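PDB 3VIQ: mating-type switching protein swi5 from Schizosaccharomyces pombe, which acts with its partner Sfr1 to activate Rad51-mediated strand exchange in recombinational DNA repair and is required for normal mating-type switching. Local coordinates for residues A29-N33 with R34-Q38. Residues are numbered along the deposited sequence; the frame is centred on the assembly and turned at random. Where two conformers were deposited one is given.
Sequences AKLKN and RDAKQ
At the N-capped start of helix 36-67 of Swi5, where the linker that follows helix 3-29 ends, Asn33 touches both Asp35 and Gln38. The site is a worked example of how one carboxamide can serve as acceptor to a backbone N-H and as donor to a side chain further along. With CG anti to the backbone N (chi1 177°), the Asn33 amide is sent toward the start of the helix, within reach of Asp35 N and Gln38 OE1. Its OD1 accepts from Asp35 N at 3.2 Å, the donor standing well above the carbonyl plane. Its ND2 donates to Gln38 OE1 at 3.1 Å in a nearly straight bond; OE1 lies close to the Asn33 amide plane, whereas ND2 is tilted 22° from the Gln38 carbonyl plane, and the two amides are turned 53° against each other. An alanine here would probably leave Asp35 N and Gln38 OE1 without these partners and let the Gln38 amide turn more freely. Asp35, centre of an inverse gamma turn, is the N-cap: its OD1 receives a weak bond from Gln38 N at 3.3 Å. Gln38 is thus met twice, weakly at its backbone N by the cap and at OE1 by Asn33. On the apolar side, Leu31 CD1 meets Ala36 CB at 3.7 Å, and both residues pack on Ala29 of the Sfr1 chain. Glu33 of that chain accepts from the backbone N atoms of Lys32 and Asn33, joining the turn to the heterodimer interface. A water accepts from Arg34 N at 3.1 Å and donates weakly to Lys32 O.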
ATOM      1  N   ALA B  29      26.322  -9.777   4.207  1.00 53.09           N
ATOM      2  CA  ALA B  29      27.043 -10.769   3.441  1.00 57.36           C
ATOM      3  C   ALA B  29      26.154 -11.898   3.024  1.00 58.03           C
ATOM      4  O   ALA B  29      26.445 -12.534   2.041  1.00 58.96           O
ATOM      5  CB  ALA B  29      28.276 -11.325   4.230  1.00 58.99           C
ATOM      6  N   LYS B  30      25.075 -12.148   3.761  1.00 59.14           N
ATOM      7  CA  LYS B  30      24.143 -13.226   3.419  1.00 60.21           C
ATOM      8  C   LYS B  30      23.141 -12.860   2.322  1.00 58.73           C
ATOM      9  O   LYS B  30      22.355 -13.698   1.904  1.00 57.76           O
ATOM     10  CB  LYS B  30      23.380 -13.688   4.666  1.00 62.43           C
ATOM     11  CG  LYS B  30      24.248 -14.479   5.618  1.00 67.77           C
ATOM     12  CD  LYS B  30      23.670 -14.524   7.017  1.00 69.22           C
ATOM     13  CE  LYS B  30      24.641 -15.229   7.987  1.00 74.25           C
ATOM     14  NZ  LYS B  30      24.229 -15.059   9.420  1.00 75.69           N
ATOM     15  N   LEU B  31      23.187 -11.623   1.837  1.00 57.29           N
ATOM     16  CA  LEU B  31      22.203 -11.137   0.886  1.00 55.11           C
ATOM     17  C   LEU B  31      22.747 -11.134  -0.533  1.00 57.67           C
ATOM     18  O   LEU B  31      23.898 -10.770  -0.761  1.00 58.60           O
ATOM     19  CB  LEU B  31      21.780  -9.719   1.259  1.00 51.97           C
ATOM     20  CG  LEU B  31      21.153  -9.471   2.631  1.00 50.68           C
ATOM     21  CD1 LEU B  31      20.746  -8.002   2.763  1.00 46.59           C
ATOM     22  CD2 LEU B  31      19.960 -10.386   2.872  1.00 49.06           C
ATOM     23  N   LYS B  32      21.912 -11.530  -1.484  1.00 59.89           N
ATOM     24  CA  LYS B  32      22.227 -11.391  -2.904  1.00 65.14           C
ATOM     25  C   LYS B  32      22.382  -9.925  -3.245  1.00 62.76           C
ATOM     26  O   LYS B  32      23.267  -9.548  -3.990  1.00 67.31           O
ATOM     27  CB  LYS B  32      21.111 -11.997  -3.768  1.00 67.74           C
ATOM     28  CG  LYS B  32      21.360 -11.901  -5.273  1.00 73.79           C
ATOM     29  CD  LYS B  32      20.442 -12.852  -6.094  1.00 77.83           C
ATOM     30  CE  LYS B  32      20.579 -12.603  -7.610  1.00 79.17           C
ATOM     31  NZ  LYS B  32      20.685 -13.855  -8.420  1.00 79.90           N
ATOM     32  N   ASN B  33      21.502  -9.100  -2.704  1.00 62.61           N
ATOM     33  CA  ASN B  33      21.546  -7.675  -2.931  1.00 62.63           C
ATOM     34  C   ASN B  33      21.842  -6.959  -1.595  1.00 59.71           C
ATOM     35  O   ASN B  33      21.112  -7.107  -0.634  1.00 55.30           O
ATOM     36  CB  ASN B  33      20.219  -7.241  -3.557  1.00 61.95           C
ATOM     37  CG  ASN B  33      20.130  -5.744  -3.766  1.00 67.20           C
ATOM     38  OD1 ASN B  33      21.140  -5.044  -3.733  1.00 69.26           O
ATOM     39  ND2 ASN B  33      18.907  -5.239  -3.963  1.00 68.53           N
ATOM     40  N   ARG B  34      22.926  -6.188  -1.540  1.00 62.67           N
ATOM     41  CA  ARG B  34      23.337  -5.587  -0.269  0.50 59.43           C
ATOM     42  C   ARG B  34      22.462  -4.385   0.127  1.00 57.45           C
ATOM     43  O   ARG B  34      22.419  -4.008   1.291  1.00 54.66           O
ATOM     44  CB  ARG B  34      24.829  -5.266  -0.300  0.50 59.82           C
ATOM     45  CG  ARG B  34      25.698  -6.547  -0.424  0.50 60.57           C
ATOM     46  CD  ARG B  34      27.206  -6.271  -0.457  0.50 59.79           C
ATOM     47  NE  ARG B  34      27.696  -5.616   0.756  0.50 57.56           N
ATOM     48  CZ  ARG B  34      28.133  -6.253   1.840  0.50 55.43           C
ATOM     49  NH1 ARG B  34      28.137  -7.581   1.889  0.50 54.55           N
ATOM     50  NH2 ARG B  34      28.565  -5.555   2.884  0.50 53.99           N
ATOM     51  N   ASP B  35      21.741  -3.819  -0.833  1.00 57.78           N
ATOM     52  CA  ASP B  35      20.771  -2.770  -0.539  1.00 59.97           C
ATOM     53  C   ASP B  35      19.497  -3.371   0.087  1.00 55.18           C
ATOM     54  O   ASP B  35      18.478  -3.483  -0.582  1.00 52.96           O
ATOM     55  CB  ASP B  35      20.403  -1.995  -1.814  1.00 61.58           C
ATOM     56  CG  ASP B  35      19.630  -0.705  -1.523  1.00 60.63           C
ATOM     57  OD1 ASP B  35      19.191  -0.490  -0.374  1.00 60.73           O
ATOM     58  OD2 ASP B  35      19.462   0.105  -2.459  1.00 66.95           O
ATOM     59  N   ALA B  36      19.568  -3.710   1.376  1.00 49.90           N
ATOM     60  CA  ALA B  36      18.491  -4.410   2.064  1.00 49.56           C
ATOM     61  C   ALA B  36      17.230  -3.579   2.136  1.00 48.79           C
ATOM     62  O   ALA B  36      16.128  -4.119   2.151  1.00 46.59           O
ATOM     63  CB  ALA B  36      18.922  -4.815   3.484  1.00 42.88           C
ATOM     64  N   LYS B  37      17.388  -2.265   2.227  1.00 50.67           N
ATOM     65  CA  LYS B  37      16.237  -1.359   2.348  1.00 52.70           C
ATOM     66  C   LYS B  37      15.381  -1.361   1.079  1.00 48.94           C
ATOM     67  O   LYS B  37      14.172  -1.352   1.137  1.00 49.28           O
ATOM     68  CB  LYS B  37      16.746   0.051   2.642  1.00 59.01           C
ATOM     69  CG  LYS B  37      15.715   1.062   3.070  1.00 62.24           C
ATOM     70  CD  LYS B  37      16.423   2.378   3.495  1.00 69.87           C
ATOM     71  CE  LYS B  37      15.774   3.024   4.715  1.00 71.81           C
ATOM     72  NZ  LYS B  37      15.770   2.105   5.890  1.00 71.66           N
ATOM     73  N   GLN B  38      16.026  -1.394  -0.075  1.00 52.38           N
ATOM     74  CA  GLN B  38      15.326  -1.488  -1.350  1.00 54.36           C
ATOM     75  C   GLN B  38      14.577  -2.833  -1.439  1.00 52.47           C
ATOM     76  O   GLN B  38      13.422  -2.866  -1.827  1.00 57.03           O
ATOM     77  CB  GLN B  38      16.348  -1.324  -2.487  1.00 60.90           C
ATOM     78  CG  GLN B  38      15.890  -1.630  -3.921  1.00 64.74           C
ATOM     79  CD  GLN B  38      17.085  -1.630  -4.885  1.00 77.67           C
ATOM     80  OE1 GLN B  38      18.042  -2.398  -4.715  1.00 86.08           O
ATOM     81  NE2 GLN B  38      17.045  -0.750  -5.882  1.00 83.25           N
TER
HETATM   82  O   HOH W   1      25.024  -6.635  -3.842  1.00 64.04           O